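Local atomic coordinates of 3-hexulose-6-phosphate synthase (Mycobacterium gastri, PDB entry 3AJX), a protein that is an enzyme of the HUMPS family with a TIM-barrel fold and carries a bound magnesium ion. Residues Asp53-Ala58 and Gly77-Thr82. The protein carries 1 engineered substitution. Numbering follows the deposited sequence.
Sequences DKIVFA and GADLVT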
loop_
_atom_site.group_PDB
_atom_site.type_symbol
_atom_site.label_atom_id
_atom_site.label_comp_id
_atom_site.label_asym_id
_atom_site.label_seq_id
_atom_site.Cartn_x
_atom_site.Cartn_y
_atom_site.Cartn_z
ATOM N N ASP A 53 1.628 9.905 -24.733
ATOM C CA ASP A 53 0.464 10.775 -24.786
ATOM C C ASP A 53 -0.779 10.191 -24.125
ATOM O O ASP A 53 -1.893 10.669 -24.334
ATOM C CB ASP A 53 0.175 11.176 -26.234
ATOM C CG ASP A 53 1.331 11.943 -26.858
ATOM O OD1 ASP A 53 1.897 12.820 -26.169
ATOM O OD2 ASP A 53 1.669 11.677 -28.032
ATOM N N LYS A 54 -0.575 9.152 -23.320
ATOM C CA LYS A 54 -1.665 8.524 -22.588
ATOM C C LYS A 54 -1.482 8.913 -21.128
ATOM O O LYS A 54 -0.360 9.162 -20.689
ATOM C CB LYS A 54 -1.602 6.999 -22.711
ATOM C CG LYS A 54 -1.991 6.460 -24.076
ATOM C CD LYS A 54 -3.474 6.643 -24.338
ATOM C CE LYS A 54 -3.842 6.165 -25.728
ATOM N NZ LYS A 54 -5.284 6.372 -26.026
ATOM N N ILE A 55 -2.578 8.978 -20.383
ATOM C CA ILE A 55 -2.499 9.312 -18.967
ATOM C C ILE A 55 -2.073 8.053 -18.223
ATOM O O ILE A 55 -2.751 7.028 -18.296
ATOM C CB ILE A 55 -3.865 9.784 -18.430
ATOM C CG1 ILE A 55 -4.242 11.113 -19.086
ATOM C CG2 ILE A 55 -3.816 9.921 -16.910
ATOM C CD1 ILE A 55 -5.648 11.580 -18.781
ATOM N N VAL A 56 -0.947 8.131 -17.521
ATOM C CA VAL A 56 -0.435 6.992 -16.766
ATOM C C VAL A 56 -0.797 7.148 -15.291
ATOM O O VAL A 56 -0.455 8.139 -14.650
ATOM C CB VAL A 56 1.088 6.854 -16.946
ATOM C CG1 VAL A 56 1.628 5.767 -16.034
ATOM C CG2 VAL A 56 1.394 6.499 -18.403
ATOM N N PHE A 57 -1.497 6.141 -14.780
ATOM C CA PHE A 57 -2.016 6.091 -13.416
ATOM C C PHE A 57 -1.209 5.080 -12.586
ATOM O O PHE A 57 -1.206 3.889 -12.890
ATOM C CB PHE A 57 -3.488 5.673 -13.551
ATOM C CG PHE A 57 -4.266 5.615 -12.271
ATOM C CD1 PHE A 57 -5.289 6.531 -12.036
ATOM C CD2 PHE A 57 -4.097 4.558 -11.383
ATOM C CE1 PHE A 57 -6.144 6.390 -10.945
ATOM C CE2 PHE A 57 -4.945 4.409 -10.290
ATOM C CZ PHE A 57 -5.976 5.328 -10.075
ATOM N N ALA A 58 -0.511 5.557 -11.556
ATOM C CA ALA A 58 0.277 4.670 -10.694
ATOM C C ALA A 58 -0.525 4.394 -9.426
ATOM O O ALA A 58 -0.718 5.293 -8.604
ATOM C CB ALA A 58 1.623 5.322 -10.348
ATOM N N GLY A 77 7.307 9.136 -14.001
ATOM C CA GLY A 77 6.473 9.229 -15.189
ATOM C C GLY A 77 4.970 9.174 -14.996
ATOM O O GLY A 77 4.216 9.314 -15.961
ATOM N N ALA A 78 4.518 8.968 -13.766
ATOM C CA ALA A 78 3.086 8.911 -13.516
ATOM C C ALA A 78 2.456 10.290 -13.664
ATOM O O ALA A 78 3.073 11.305 -13.342
ATOM C CB ALA A 78 2.818 8.368 -12.116
ATOM N N ASP A 79 1.224 10.314 -14.163
ATOM C CA ASP A 79 0.476 11.552 -14.326
ATOM C C ASP A 79 -0.501 11.655 -13.164
ATOM O O ASP A 79 -0.894 12.746 -12.759
ATOM C CB ASP A 79 -0.296 11.539 -15.643
ATOM C CG ASP A 79 0.621 11.515 -16.848
ATOM O OD1 ASP A 79 0.582 10.521 -17.605
ATOM O OD2 ASP A 79 1.382 12.493 -17.023
ATOM N N LEU A 80 -0.882 10.496 -12.637
ATOM C CA LEU A 80 -1.806 10.410 -11.514
ATOM C C LEU A 80 -1.306 9.339 -10.552
ATOM O O LEU A 80 -0.751 8.327 -10.978
ATOM C CB LEU A 80 -3.208 10.023 -12.000
ATOM C CG LEU A 80 -3.948 10.992 -12.928
ATOM C CD1 LEU A 80 -5.190 10.306 -13.492
ATOM C CD2 LEU A 80 -4.318 12.252 -12.166
ATOM N N VAL A 81 -1.505 9.567 -9.258
ATOM C CA VAL A 81 -1.090 8.611 -8.240
ATOM C C VAL A 81 -2.216 8.462 -7.230
ATOM O O VAL A 81 -2.959 9.411 -6.982
ATOM C CB VAL A 81 0.176 9.084 -7.492
ATOM C CG1 VAL A 81 1.323 9.267 -8.472
ATOM C CG2 VAL A 81 -0.109 10.376 -6.750
ATOM N N THR A 82 -2.350 7.269 -6.662
ATOM C CA THR A 82 -3.389 7.038 -5.669
ATOM C C THR A 82 -2.855 7.055 -4.254
ATOM O O THR A 82 -1.737 6.610 -3.986
ATOM C CB THR A 82 -4.116 5.682 -5.858
ATOM O OG1 THR A 82 -3.175 4.604 -5.820
ATOM C CG2 THR A 82 -4.864 5.662 -7.163
#
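Asp79 and Val56 show how a side chain can carry on the ladder of a parallel sheet where the backbone has not yet fallen into step. The carboxylate oxygen Asp79 OD1 takes the N-H of Val56 at 2.8 Å, almost in line (175° at the hydrogen), through its anti lone pair. With Asp79 CG anti to its own carbonyl carbon (chi1 -65°), the carboxylate is swung to the backbone N side, and Asp79 N itself donates to Val56 O at 2.8 Å; the backbone N-H and the carbonyl of Val56 are thus both engaged by Asp79. Leu80 N adds a second, longer bond to the same carbonyl, 3.1 Å from Val56 O. A salt bridge from Lys48 to Asp79 OD1 probably stabilises the negative charge.

Beyond this point the ladder is regular: Ala58 N reaches Leu80 O at 2.8 Å, and Thr82 N reaches Ala58 O at 3.2 Å. One face of the sheet carries Leu80, whose CD1 branch touches two side chains of the other strand, 3.7 Å from Ile55 CG2 and 4.0 Å from Phe57 CD1. It meets the Phe57 ring at the edge, near the ring plane. The Phe57 side chain also touches Val107 on the next strand but one. On the other face, Ala58 CB meets Ala78 CB at 3.7 Å, and Ile44 of helix 42-50 covers both methyls. Thr82 OG1 bonds to Asp59, a magnesium ligand, linking the strand to the metal site in the second shell. Strands 55-62 and 80-84, joined through helix 66-75, form one beta-alpha-beta crossover of the kind from which an eight-stranded TIM barrel is built.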